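Local coordinates for lipase-esterase related protein (PDB 3E0X), which is probably a hydrolase of the alpha/beta hydrolase fold, related to lipases and esterases, although its substrate and physiological role have not been established, at residues L29-E34 with F158-K163; K37-Y42 with G236-I241; N43-D48 with A71-N76; K192-K197 with H227-V232. One frame throughout, in Å; residues are numbered along the deposited sequence. Where two conformers were deposited one is given.

Interaction 1 of 4, residues L29-E34 with F158-K163; sequences LKIFGE and FETLEK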
loop_
_atom_site.group_PDB
_atom_site.type_symbol
_atom_site.label_atom_id
_atom_site.label_comp_id
_atom_site.label_asym_id
_atom_site.label_seq_id
_atom_site.Cartn_x
_atom_site.Cartn_y
_atom_site.Cartn_z
ATOM N N LEU A 29 -5.917 1.822 -7.689
ATOM C CA LEU A 29 -5.953 3.091 -6.952
ATOM C C LEU A 29 -7.344 3.410 -6.385
ATOM O O LEU A 29 -7.469 4.246 -5.492
ATOM C CB LEU A 29 -5.468 4.259 -7.848
ATOM C CG LEU A 29 -6.293 4.561 -9.098
ATOM C CD1 LEU A 29 -7.504 5.452 -8.804
ATOM C CD2 LEU A 29 -5.428 5.244 -10.171
ATOM N N LYS A 30 -8.384 2.750 -6.911
ATOM C CA LYS A 30 -9.762 2.967 -6.460
ATOM C C LYS A 30 -9.958 2.664 -4.971
ATOM O O LYS A 30 -10.899 3.161 -4.335
ATOM C CB LYS A 30 -10.736 2.122 -7.299
ATOM C CG LYS A 30 -10.753 2.470 -8.804
ATOM C CD LYS A 30 -11.612 1.493 -9.649
ATOM C CE LYS A 30 -11.145 0.028 -9.549
ATOM N NZ LYS A 30 -12.044 -1.023 -10.170
ATOM N N ILE A 31 -9.069 1.839 -4.407
ATOM C CA ILE A 31 -9.203 1.410 -3.021
ATOM C C ILE A 31 -9.018 2.574 -2.047
ATOM O O ILE A 31 -9.447 2.495 -0.885
ATOM C CB ILE A 31 -8.211 0.244 -2.693
ATOM C CG1 ILE A 31 -8.686 -0.556 -1.458
ATOM C CG2 ILE A 31 -6.742 0.762 -2.525
ATOM C CD1 ILE A 31 -9.999 -1.297 -1.644
ATOM N N PHE A 32 -8.373 3.647 -2.532
ATOM C CA PHE A 32 -8.128 4.855 -1.724
ATOM C C PHE A 32 -9.263 5.880 -1.776
ATOM O O PHE A 32 -9.106 6.982 -1.287
ATOM C CB PHE A 32 -6.806 5.489 -2.172
ATOM C CG PHE A 32 -5.581 4.697 -1.786
ATOM C CD1 PHE A 32 -5.230 4.565 -0.447
ATOM C CD2 PHE A 32 -4.779 4.110 -2.762
ATOM C CE1 PHE A 32 -4.068 3.858 -0.079
ATOM C CE2 PHE A 32 -3.618 3.427 -2.407
ATOM C CZ PHE A 32 -3.279 3.283 -1.051
ATOM N N GLY A 33 -10.412 5.495 -2.339
ATOM C CA GLY A 33 -11.491 6.430 -2.592
ATOM C C GLY A 33 -12.027 7.139 -1.366
ATOM O O GLY A 33 -12.465 8.287 -1.450
ATOM N N GLU A 34 -12.051 6.450 -0.229
ATOM C CA GLU A 34 -12.470 7.121 1.001
ATOM C C GLU A 34 -11.353 7.927 1.620
ATOM O O GLU A 34 -11.568 9.040 2.054
ATOM C CB GLU A 34 -13.014 6.128 2.023
ATOM C CG GLU A 34 -14.324 5.515 1.634
ATOM C CD GLU A 34 -15.417 6.549 1.281
ATOM O OE1 GLU A 34 -15.799 7.338 2.159
ATOM O OE2 GLU A 34 -15.891 6.531 0.125
ATOM N N PHE A 158 -14.960 -3.372 -1.806
ATOM C CA PHE A 158 -14.623 -4.738 -2.162
ATOM C C PHE A 158 -14.863 -4.997 -3.650
ATOM O O PHE A 158 -14.112 -5.747 -4.290
ATOM C CB PHE A 158 -15.351 -5.748 -1.273
ATOM C CG PHE A 158 -14.713 -7.117 -1.263
ATOM C CD1 PHE A 158 -13.469 -7.308 -0.672
ATOM C CD2 PHE A 158 -15.355 -8.205 -1.817
ATOM C CE1 PHE A 158 -12.852 -8.579 -0.653
ATOM C CE2 PHE A 158 -14.765 -9.467 -1.811
ATOM C CZ PHE A 158 -13.518 -9.659 -1.217
ATOM N N GLU A 159 -15.887 -4.356 -4.215
ATOM C CA GLU A 159 -16.205 -4.529 -5.642
ATOM C C GLU A 159 -15.189 -3.850 -6.559
ATOM O O GLU A 159 -15.163 -4.121 -7.756
ATOM C CB GLU A 159 -17.646 -4.071 -5.953
ATOM C CG GLU A 159 -17.940 -3.522 -7.379
ATOM C CD GLU A 159 -18.207 -4.586 -8.452
ATOM O OE1 GLU A 159 -18.715 -5.688 -8.123
ATOM O OE2 GLU A 159 -17.928 -4.303 -9.647
ATOM N N THR A 160 -14.340 -2.971 -6.002
ATOM C CA THR A 160 -13.300 -2.346 -6.832
ATOM C C THR A 160 -12.059 -3.223 -7.056
ATOM O O THR A 160 -11.164 -2.872 -7.871
ATOM C CB THR A 160 -12.804 -0.976 -6.274
ATOM O OG1 THR A 160 -11.974 -1.179 -5.120
ATOM C CG2 THR A 160 -13.961 -0.054 -5.939
ATOM N N LEU A 161 -12.001 -4.358 -6.357
ATOM C CA LEU A 161 -10.877 -5.265 -6.503
ATOM C C LEU A 161 -10.849 -5.775 -7.943
ATOM O O LEU A 161 -11.888 -5.858 -8.611
ATOM C CB LEU A 161 -10.987 -6.447 -5.558
ATOM C CG LEU A 161 -10.275 -6.287 -4.217
ATOM C CD1 LEU A 161 -10.575 -4.998 -3.453
ATOM C CD2 LEU A 161 -10.542 -7.525 -3.345
ATOM N N GLU A 162 -9.658 -6.106 -8.426
ATOM C CA GLU A 162 -9.498 -6.629 -9.773
ATOM C C GLU A 162 -10.357 -7.858 -10.001
ATOM O O GLU A 162 -10.458 -8.722 -9.125
ATOM C CB GLU A 162 -8.024 -6.983 -9.999
ATOM C CG GLU A 162 -7.096 -5.767 -9.991
ATOM C CD GLU A 162 -7.298 -4.863 -11.199
ATOM O OE1 GLU A 162 -7.481 -5.377 -12.329
ATOM O OE2 GLU A 162 -7.310 -3.641 -11.015
ATOM N N LYS A 163 -10.950 -7.951 -11.190
ATOM C CA LYS A 163 -11.868 -9.048 -11.480
ATOM C C LYS A 163 -11.181 -10.340 -11.922
ATOM O O LYS A 163 -11.748 -11.422 -11.757
ATOM C CB LYS A 163 -12.910 -8.617 -12.507
ATOM C CG LYS A 163 -13.930 -7.660 -11.941
ATOM C CD LYS A 163 -14.957 -7.250 -12.988
ATOM C CE LYS A 163 -16.158 -6.583 -12.340
ATOM N NZ LYS A 163 -15.805 -5.270 -11.758
#

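Interaction 2 of 4, residues K37-Y42 with G236-I241; sequences KYLEDY and GVAEEI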
loop_
_atom_site.group_PDB
_atom_site.type_symbol
_atom_site.label_atom_id
_atom_site.label_comp_id
_atom_site.label_asym_id
_atom_site.label_seq_id
_atom_site.Cartn_x
_atom_site.Cartn_y
_atom_site.Cartn_z
ATOM N N LYS A 37 -10.661 11.439 0.479
ATOM C CA LYS A 37 -11.610 12.489 0.872
ATOM C C LYS A 37 -11.138 13.358 2.054
ATOM O O LYS A 37 -11.631 14.485 2.239
ATOM C CB LYS A 37 -12.993 11.887 1.179
ATOM C CG LYS A 37 -13.629 11.158 0.014
ATOM C CD LYS A 37 -14.942 10.528 0.474
ATOM C CE LYS A 37 -15.704 9.928 -0.687
ATOM N NZ LYS A 37 -16.948 9.294 -0.195
ATOM N N TYR A 38 -10.192 12.851 2.847
ATOM C CA TYR A 38 -9.751 13.515 4.086
ATOM C C TYR A 38 -8.358 14.125 3.929
ATOM O O TYR A 38 -7.797 14.684 4.876
ATOM C CB TYR A 38 -9.805 12.524 5.277
ATOM C CG TYR A 38 -11.197 11.940 5.429
ATOM C CD1 TYR A 38 -12.200 12.665 6.082
ATOM C CD2 TYR A 38 -11.535 10.706 4.868
ATOM C CE1 TYR A 38 -13.516 12.153 6.185
ATOM C CE2 TYR A 38 -12.842 10.198 4.965
ATOM C CZ TYR A 38 -13.819 10.933 5.627
ATOM O OH TYR A 38 -15.115 10.459 5.760
ATOM N N LEU A 39 -7.832 14.040 2.710
ATOM C CA LEU A 39 -6.469 14.515 2.423
ATOM C C LEU A 39 -6.444 15.566 1.313
ATOM O O LEU A 39 -5.437 15.732 0.602
ATOM C CB LEU A 39 -5.582 13.321 2.082
ATOM C CG LEU A 39 -5.375 12.364 3.263
ATOM C CD1 LEU A 39 -4.726 11.046 2.845
ATOM C CD2 LEU A 39 -4.558 13.068 4.366
ATOM N N GLU A 40 -7.557 16.289 1.179
ATOM C CA GLU A 40 -7.764 17.244 0.082
ATOM C C GLU A 40 -6.871 18.460 0.123
ATOM O O GLU A 40 -6.730 19.154 -0.898
ATOM C CB GLU A 40 -9.237 17.666 0.033
ATOM C CG GLU A 40 -10.088 16.632 -0.613
ATOM C CD GLU A 40 -11.491 17.113 -0.870
ATOM O OE1 GLU A 40 -11.667 18.328 -1.129
ATOM O OE2 GLU A 40 -12.406 16.258 -0.825
ATOM N N ASP A 41 -6.228 18.711 1.260
ATOM C CA ASP A 41 -5.327 19.854 1.389
ATOM C C ASP A 41 -3.941 19.560 0.812
ATOM O O ASP A 41 -3.075 20.452 0.746
ATOM C CB ASP A 41 -5.190 20.301 2.859
ATOM C CG ASP A 41 -6.391 21.125 3.345
ATOM O OD1 ASP A 41 -7.041 21.785 2.513
ATOM O OD2 ASP A 41 -6.683 21.127 4.566
ATOM N N TYR A 42 -3.732 18.307 0.412
ATOM C CA TYR A 42 -2.440 17.877 -0.114
ATOM C C TYR A 42 -2.497 17.566 -1.599
ATOM O O TYR A 42 -3.570 17.416 -2.179
ATOM C CB TYR A 42 -1.978 16.650 0.647
ATOM C CG TYR A 42 -2.044 16.820 2.143
ATOM C CD1 TYR A 42 -1.373 17.867 2.784
ATOM C CD2 TYR A 42 -2.791 15.945 2.926
ATOM C CE1 TYR A 42 -1.434 18.027 4.166
ATOM C CE2 TYR A 42 -2.855 16.089 4.299
ATOM C CZ TYR A 42 -2.178 17.126 4.916
ATOM O OH TYR A 42 -2.265 17.222 6.284
ATOM N N GLY A 236 -10.051 8.366 10.380
ATOM C CA GLY A 236 -9.069 8.171 11.450
ATOM C C GLY A 236 -7.689 7.898 10.861
ATOM O O GLY A 236 -6.669 8.391 11.362
ATOM N N VAL A 237 -7.646 7.125 9.776
ATOM C CA VAL A 237 -6.351 6.869 9.125
ATOM C C VAL A 237 -5.757 8.196 8.601
ATOM O O VAL A 237 -4.549 8.473 8.788
ATOM C CB VAL A 237 -6.505 5.842 7.994
ATOM C CG1 VAL A 237 -5.228 5.757 7.146
ATOM C CG2 VAL A 237 -6.865 4.488 8.575
ATOM N N ALA A 238 -6.583 9.021 7.972
ATOM C CA ALA A 238 -6.089 10.309 7.459
ATOM C C ALA A 238 -5.541 11.179 8.585
ATOM O O ALA A 238 -4.530 11.844 8.389
ATOM C CB ALA A 238 -7.145 11.045 6.661
ATOM N N GLU A 239 -6.178 11.174 9.763
ATOM C CA GLU A 239 -5.666 11.954 10.894
ATOM C C GLU A 239 -4.271 11.476 11.271
ATOM O O GLU A 239 -3.385 12.303 11.605
ATOM C CB GLU A 239 -6.652 11.883 12.070
ATOM C CG GLU A 239 -7.944 12.672 11.813
ATOM C CD GLU A 239 -7.661 14.140 11.431
ATOM O OE1 GLU A 239 -6.975 14.850 12.216
ATOM O OE2 GLU A 239 -8.117 14.559 10.343
ATOM N N GLU A 240 -4.055 10.161 11.176
ATOM C CA GLU A 240 -2.779 9.569 11.554
ATOM C C GLU A 240 -1.715 9.699 10.458
ATOM O O GLU A 240 -0.537 9.357 10.666
ATOM C CB GLU A 240 -2.982 8.104 11.922
ATOM C CG GLU A 240 -3.774 7.955 13.202
ATOM C CD GLU A 240 -3.021 8.390 14.445
ATOM O OE1 GLU A 240 -1.769 8.296 14.477
ATOM O OE2 GLU A 240 -3.698 8.796 15.413
ATOM N N ILE A 241 -2.122 10.176 9.289
ATOM C CA ILE A 241 -1.191 10.599 8.251
ATOM C C ILE A 241 -0.847 12.081 8.457
ATOM O O ILE A 241 0.335 12.460 8.433
ATOM C CB ILE A 241 -1.759 10.317 6.845
ATOM C CG1 ILE A 241 -1.808 8.807 6.637
ATOM C CG2 ILE A 241 -0.878 10.943 5.773
ATOM C CD1 ILE A 241 -2.592 8.352 5.423
#

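Interaction 3 of 4, residues N43-D48 with A71-N76; sequences NCILLD and ANFITN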
loop_
_atom_site.group_PDB
_atom_site.type_symbol
_atom_site.label_atom_id
_atom_site.label_comp_id
_atom_site.label_asym_id
_atom_site.label_seq_id
_atom_site.Cartn_x
_atom_site.Cartn_y
_atom_site.Cartn_z
ATOM N N ASN A 43 -1.324 17.497 -2.226
ATOM C CA ASN A 43 -1.224 17.222 -3.646
ATOM C C ASN A 43 -1.215 15.705 -3.783
ATOM O O ASN A 43 -0.197 15.077 -3.519
ATOM C CB ASN A 43 0.053 17.856 -4.203
ATOM C CG ASN A 43 0.266 17.544 -5.659
ATOM O OD1 ASN A 43 -0.689 17.477 -6.432
ATOM N ND2 ASN A 43 1.529 17.353 -6.047
ATOM N N CYS A 44 -2.357 15.120 -4.154
ATOM C CA CYS A 44 -2.526 13.664 -4.086
ATOM C C CYS A 44 -2.381 13.013 -5.452
ATOM O O CYS A 44 -3.093 13.359 -6.417
ATOM C CB CYS A 44 -3.904 13.306 -3.508
ATOM S SG CYS A 44 -4.182 13.853 -1.802
ATOM N N ILE A 45 -1.487 12.031 -5.519
ATOM C CA ILE A 45 -1.226 11.292 -6.750
ATOM C C ILE A 45 -1.471 9.828 -6.418
ATOM O O ILE A 45 -0.833 9.286 -5.531
ATOM C CB ILE A 45 0.245 11.507 -7.247
ATOM C CG1 ILE A 45 0.527 13.008 -7.481
ATOM C CG2 ILE A 45 0.481 10.752 -8.529
ATOM C CD1 ILE A 45 2.043 13.367 -7.630
ATOM N N LEU A 46 -2.422 9.209 -7.109
ATOM C CA LEU A 46 -2.776 7.811 -6.819
ATOM C C LEU A 46 -2.397 6.984 -8.022
ATOM O O LEU A 46 -2.896 7.220 -9.103
ATOM C CB LEU A 46 -4.272 7.676 -6.472
ATOM C CG LEU A 46 -4.567 8.580 -5.258
ATOM C CD1 LEU A 46 -5.200 9.879 -5.706
ATOM C CD2 LEU A 46 -5.383 7.887 -4.166
ATOM N N LEU A 47 -1.482 6.030 -7.838
ATOM C CA LEU A 47 -0.876 5.227 -8.893
ATOM C C LEU A 47 -1.631 3.917 -9.135
ATOM O O LEU A 47 -2.040 3.290 -8.155
ATOM C CB LEU A 47 0.534 4.865 -8.399
ATOM C CG LEU A 47 1.700 4.679 -9.354
ATOM C CD1 LEU A 47 1.729 5.813 -10.368
ATOM C CD2 LEU A 47 3.027 4.588 -8.583
ATOM N N ASP A 48 -1.764 3.475 -10.380
ATOM C CA ASP A 48 -2.105 2.069 -10.638
ATOM C C ASP A 48 -0.807 1.322 -10.934
ATOM O O ASP A 48 -0.045 1.680 -11.862
ATOM C CB ASP A 48 -3.060 1.933 -11.839
ATOM C CG ASP A 48 -4.535 2.120 -11.474
ATOM O OD1 ASP A 48 -4.941 1.832 -10.324
ATOM O OD2 ASP A 48 -5.309 2.512 -12.382
ATOM N N ALA A 71 9.752 3.470 -8.393
ATOM C CA ALA A 71 10.904 4.371 -8.406
ATOM C C ALA A 71 11.047 5.063 -9.776
ATOM O O ALA A 71 11.305 6.271 -9.837
ATOM C CB ALA A 71 12.205 3.638 -8.003
ATOM N N ASN A 72 10.831 4.327 -10.863
ATOM C CA ASN A 72 10.879 4.925 -12.204
ATOM C C ASN A 72 9.836 6.021 -12.345
ATOM O O ASN A 72 10.117 7.091 -12.901
ATOM C CB ASN A 72 10.700 3.813 -13.242
ATOM C CG ASN A 72 10.660 4.313 -14.655
ATOM O OD1 ASN A 72 11.543 5.061 -15.076
ATOM N ND2 ASN A 72 9.647 3.880 -15.412
ATOM N N PHE A 73 8.640 5.780 -11.818
ATOM C CA PHE A 73 7.573 6.784 -11.859
ATOM C C PHE A 73 8.003 8.033 -11.072
ATOM O O PHE A 73 7.891 9.162 -11.556
ATOM C CB PHE A 73 6.262 6.207 -11.262
ATOM C CG PHE A 73 5.110 7.160 -11.326
ATOM C CD1 PHE A 73 4.305 7.221 -12.465
ATOM C CD2 PHE A 73 4.856 8.048 -10.267
ATOM C CE1 PHE A 73 3.243 8.140 -12.529
ATOM C CE2 PHE A 73 3.799 8.939 -10.329
ATOM C CZ PHE A 73 3.000 8.997 -11.463
ATOM N N ILE A 74 8.450 7.847 -9.841
ATOM C CA ILE A 74 8.816 9.009 -9.038
ATOM C C ILE A 74 9.888 9.868 -9.739
ATOM O O ILE A 74 9.777 11.105 -9.819
ATOM C CB ILE A 74 9.320 8.578 -7.664
ATOM C CG1 ILE A 74 8.162 7.966 -6.872
ATOM C CG2 ILE A 74 9.943 9.756 -6.919
ATOM C CD1 ILE A 74 8.620 7.119 -5.643
ATOM N N THR A 75 10.912 9.210 -10.261
ATOM C CA THR A 75 12.043 9.917 -10.822
ATOM C C THR A 75 11.689 10.594 -12.133
ATOM O O THR A 75 12.180 11.701 -12.418
ATOM C CB THR A 75 13.204 8.925 -10.993
ATOM O OG1 THR A 75 13.594 8.475 -9.697
ATOM C CG2 THR A 75 14.423 9.581 -11.667
ATOM N N ASN A 76 10.795 9.973 -12.908
ATOM C CA ASN A 76 10.611 10.361 -14.308
ATOM C C ASN A 76 9.265 10.946 -14.708
ATOM O O ASN A 76 9.195 11.620 -15.726
ATOM C CB ASN A 76 10.990 9.202 -15.239
ATOM C CG ASN A 76 12.446 8.835 -15.122
ATOM O OD1 ASN A 76 13.340 9.659 -15.388
ATOM N ND2 ASN A 76 12.705 7.608 -14.701
#

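Interaction 4 of 4, residues K192-K197 with H227-V232; sequences KAIVAK and HFLLVV. With OXE (ortho-xylene), chain C.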
loop_
_atom_site.group_PDB
_atom_site.type_symbol
_atom_site.label_atom_id
_atom_site.label_comp_id
_atom_site.label_asym_id
_atom_site.label_seq_id
_atom_site.Cartn_x
_atom_site.Cartn_y
_atom_site.Cartn_z
ATOM N N LYS A 192 6.182 5.641 9.123
ATOM C CA LYS A 192 5.094 5.375 10.077
ATOM C C LYS A 192 4.306 4.165 9.618
ATOM O O LYS A 192 3.980 4.071 8.438
ATOM C CB LYS A 192 4.119 6.562 10.221
ATOM C CG LYS A 192 2.970 6.311 11.175
ATOM C CD LYS A 192 2.285 7.599 11.561
ATOM C CE LYS A 192 1.249 7.317 12.626
ATOM N NZ LYS A 192 0.588 8.577 13.091
ATOM N N ALA A 193 4.019 3.246 10.537
ATOM C CA ALA A 193 3.176 2.100 10.222
ATOM C C ALA A 193 1.819 2.341 10.889
ATOM O O ALA A 193 1.772 2.807 12.041
ATOM C CB ALA A 193 3.810 0.828 10.737
ATOM N N ILE A 194 0.724 2.021 10.184
ATOM C CA ILE A 194 -0.649 2.192 10.697
ATOM C C ILE A 194 -1.363 0.880 10.409
ATOM O O ILE A 194 -1.318 0.404 9.278
ATOM C CB ILE A 194 -1.398 3.332 9.958
ATOM C CG1 ILE A 194 -0.695 4.667 10.183
ATOM C CG2 ILE A 194 -2.845 3.423 10.460
ATOM C CD1 ILE A 194 -1.209 5.756 9.237
ATOM N N VAL A 195 -2.031 0.304 11.410
ATOM C CA VAL A 195 -2.626 -1.034 11.236
ATOM C C VAL A 195 -3.702 -1.237 12.293
ATOM O O VAL A 195 -3.677 -0.575 13.327
ATOM C CB VAL A 195 -1.537 -2.139 11.393
ATOM C CG1 VAL A 195 -1.013 -2.223 12.813
ATOM C CG2 VAL A 195 -2.017 -3.503 10.913
ATOM N N ALA A 196 -4.644 -2.150 12.015
ATOM C CA ALA A 196 -5.652 -2.550 13.000
ATOM C C ALA A 196 -5.184 -3.801 13.750
ATOM O O ALA A 196 -4.686 -4.775 13.135
ATOM C CB ALA A 196 -6.960 -2.824 12.288
ATOM N N LYS A 197 -5.375 -3.782 15.071
ATOM C CA LYS A 197 -4.953 -4.876 15.932
ATOM C C LYS A 197 -5.611 -6.197 15.555
ATOM O O LYS A 197 -4.989 -7.267 15.699
ATOM C CB LYS A 197 -5.263 -4.521 17.393
ATOM C CG LYS A 197 -4.859 -5.583 18.425
ATOM C CD LYS A 197 -5.260 -5.087 19.804
ATOM C CE LYS A 197 -5.090 -6.194 20.853
ATOM N NZ LYS A 197 -5.745 -5.808 22.135
ATOM N N HIS A 227 -8.572 -5.478 7.599
ATOM C CA HIS A 227 -7.755 -5.061 6.452
ATOM C C HIS A 227 -8.400 -3.914 5.657
ATOM O O HIS A 227 -7.751 -3.297 4.792
ATOM C CB HIS A 227 -7.433 -6.269 5.563
ATOM C CG HIS A 227 -6.230 -6.083 4.706
ATOM N ND1 HIS A 227 -4.993 -5.776 5.224
ATOM C CD2 HIS A 227 -6.065 -6.217 3.370
ATOM C CE1 HIS A 227 -4.125 -5.682 4.229
ATOM N NE2 HIS A 227 -4.749 -5.949 3.096
ATOM N N PHE A 228 -9.674 -3.635 5.946
ATOM C CA PHE A 228 -10.360 -2.498 5.320
ATOM C C PHE A 228 -10.393 -1.275 6.233
ATOM O O PHE A 228 -11.215 -0.390 6.049
ATOM C CB PHE A 228 -11.765 -2.897 4.834
ATOM C CG PHE A 228 -11.857 -3.121 3.338
ATOM C CD1 PHE A 228 -10.741 -3.479 2.573
ATOM C CD2 PHE A 228 -13.101 -3.034 2.710
ATOM C CE1 PHE A 228 -10.870 -3.719 1.199
ATOM C CE2 PHE A 228 -13.240 -3.252 1.349
ATOM C CZ PHE A 228 -12.132 -3.601 0.580
ATOM N N LEU A 229 -9.461 -1.208 7.180
ATOM C CA LEU A 229 -9.289 -0.014 8.012
ATOM C C LEU A 229 -9.309 1.261 7.170
ATOM O O LEU A 229 -9.938 2.240 7.553
ATOM C CB LEU A 229 -7.962 -0.103 8.772
ATOM C CG LEU A 229 -7.571 1.079 9.658
ATOM C CD1 LEU A 229 -8.541 1.260 10.839
ATOM C CD2 LEU A 229 -6.122 0.904 10.166
ATOM N N LEU A 230 -8.637 1.244 6.017
ATOM C CA LEU A 230 -8.521 2.461 5.171
ATOM C C LEU A 230 -9.842 2.872 4.514
ATOM O O LEU A 230 -9.918 3.953 3.898
ATOM C CB LEU A 230 -7.440 2.291 4.072
ATOM C CG LEU A 230 -7.817 1.514 2.787
ATOM C CD1 LEU A 230 -6.696 1.648 1.759
ATOM C CD2 LEU A 230 -8.194 0.042 2.987
ATOM N N VAL A 231 -10.835 1.971 4.568
ATOM C CA VAL A 231 -12.155 2.226 4.001
ATOM C C VAL A 231 -13.147 2.564 5.113
ATOM O O VAL A 231 -13.842 3.590 5.043
ATOM C CB VAL A 231 -12.657 0.992 3.203
ATOM C CG1 VAL A 231 -14.168 1.053 2.998
ATOM C CG2 VAL A 231 -11.928 0.913 1.892
ATOM N N VAL A 232 -13.193 1.738 6.154
ATOM C CA VAL A 232 -14.189 1.935 7.214
ATOM C C VAL A 232 -13.785 3.001 8.236
ATOM O O VAL A 232 -14.647 3.544 8.947
ATOM C CB VAL A 232 -14.556 0.618 7.940
ATOM C CG1 VAL A 232 -15.073 -0.390 6.932
ATOM C CG2 VAL A 232 -13.370 0.043 8.697
HETATM C C1 OXE C . -5.646 -7.316 0.184
HETATM C C2 OXE C . -6.115 -6.125 -0.558
HETATM C C3 OXE C . -7.465 -5.987 -0.876
HETATM C C4 OXE C . -8.355 -6.985 -0.465
HETATM C C5 OXE C . -7.922 -8.120 0.229
HETATM C C6 OXE C . -6.569 -8.291 0.572
HETATM C "C1'" OXE C . -4.184 -7.428 0.539
HETATM C "C2'" OXE C . -5.125 -5.082 -0.979
#

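Interaction 1 of 4, residues L29-E34 with F158-K163
Lys30 lays its side chain over Thr160, the two side chains running antiparallel alongside one another. Near the root of the lysine, CB rests against Thr160 CB at 3.9 Å; further out, Lys30 CE comes back to the same Thr160 CB at 3.8 Å. The chain is extended except for one bend at chi3 (-59°), which turns the ammonium group onto the backbone of the other segment. There Lys30 NZ, in the conformer described of two modelled, donates to Thr160 O over 3.1 Å. It comes at 117° to the C=O bond and tilted 23° from the carbonyl plane. Asn28 ND2 supplies a second donor to this oxygen. The threonine hydroxyl is hydrogen-bonded back to Tyr157 O, in the last turn of helix 152-158, and presents OG1 to Ile31 CD1 at 4.0 Å, where the two side chains cross nearly at a right angle. Ile31 CD1 also reaches Leu161 CD1 at 4.2 Å, and Leu161 lines the ortho-xylene pocket. The contact thus joins the loop after strand 18-22 to a type I turn, Phe158 to Leu161, between two helices of the cap inserted between strands 109-115 and 191-196. Its chemistry is divided: an exposed lysine bridges to a backbone carbonyl, while a buried isoleucine packs on Leu161; near Lys30 NZ, the opposite charges of Glu162 and Lys163 would probably offset in part.

Interaction 2 of 4, residues K37-Y42 with G236-I241
Ala238 is the first residue of helix segment 236-241 to meet the loop, and its methyl group is touched from two directions. Tyr38 CB presses on Ala238 CB at 3.3 Å, a tight approach for two carbons, while the tyrosine ring leads away from this helix segment toward Ala234 and Lys235. Leu39 comes in roughly at right angles to this, its CD2 lying 4.0 Å from Ala238 CB; with CG anti to the carbonyl carbon (chi1 -66°), the leucine branches reach forward to the helix. The small alanine lets the backbones approach to 5.9 Å between the CA atoms of Tyr38 and Ala238. One turn on, Ile241 receives the other leucine branch: Leu39 CD1 meets Ile241 CD1 at 4.3 Å. The contact is wholly apolar packing. It sets helix 234-242 against the loop that leads into strand 43-47, with Leu39 continuing onto Leu19 and Phe21 of strand 18-22, while Glu240 packs along Lys220 and Phe222 of strand 217-222, its carboxylate in a salt bridge with Lys192.

Interaction 3 of 4, residues N43-D48 with A71-N76
Leu47 and Phe73 meet as a methyl group on a ring face. In the leucine conformer described, one of two modelled, CD1 stands 3.4 Å from the centroid of the Phe73 ring and just 7° off its normal, so that all six ring carbons lie at similar distances from it. This is a CH-pi contact, with Leu47 CD1 to Phe73 CE1 at 3.5 Å as the shortest atomic approach. The ring is carried to the sheet because its CG stands anti to the backbone N (chi1 -178°). Ile45, two residues earlier on the same side of the strand, comes in at a slant, CG2 lying 4.2 Å from Phe73 CE2. Strand 43-47 and helix 63-76 belong to the alpha/beta hydrolase core: the strand sits between 7-11 and 18-22, and the helix covers one side of the sheet on the crossover to strand 86-91, which runs parallel to strand 43-47 with 18-22 between them. Ile74, next to Phe73, spreads the helix contact onto Leu20, Ile86 and Leu88. On the outer side, near the end of the helix, Asn76 ND2 gives a single, bent hydrogen bond of 2.8 Å to Asn72 OD1, one turn back, tilted 32° from that carbonyl plane. Ile45 also touches Tyr7 and His9 of the edge strand 7-11.

Interaction 4 of 4, residues K192-K197 with H227-V232
Phe228 O accepts two backbone N-H groups, Val231 N at 2.8 Å and Val232 N at 2.9 Å, and so opens the short helix 229-232 from whose start Leu229 reaches across to Ala196. Phe228 itself stands at the N-cap position. One branch of Leu229 makes the crossing: with CG anti to the backbone N (chi1 178°), CD2 comes to 3.9 Å from both Val195 C and Ala196 N, lying against the peptide between those residues. The same CD2 has Ile194 CG2 at 4.1 Å, the isoleucine and leucine side chains standing nearly perpendicular, and the Ala196 methyl CB somewhat further off. All of this is buried van der Waals packing, and Leu229 is further packed by Phe222 and Val237. The helix thereby sits on the end of strand 191-196, just beyond His227, whose ring turns another way, into the pocket. There the ring edge meets ortho-xylene, His227 NE2 lying 3.0 Å from OXE C1', while ND1 on the far side of the ring is hydrogen-bonded to Glu199 OE1 and the ring also touches Ser92. Ser92 in what looks like a GxSxG nucleophile elbow, Glu199 soon after strand 191-196 and His227 in a late loop would be consistent with a catalytic triad of the alpha/beta hydrolase fold.

Interactions 1 and 4, with centres 15 Å apart, converge on the ortho-xylene pocket, contributing Leu161 and His227, and touch where Ile31 CD1 lies 3.8 Å from Phe228 CE1. Interaction 2 backs interaction 4 through the salt bridge of Glu240 OE1 with Lys192 NZ (2.7 Å) and through Val237 packing on Leu229. Interaction 3 belongs to the more remote framework: its Leu47 side chain is about 14 Å from the ligand and its centre 22 Å from that of interaction 4, although both reach the same sheet. It is tied to interaction 1 by a probable hydrogen bond from Leu29 N to Asp48 OD1 (2.8 Å), linking the core to the pocket-side loop.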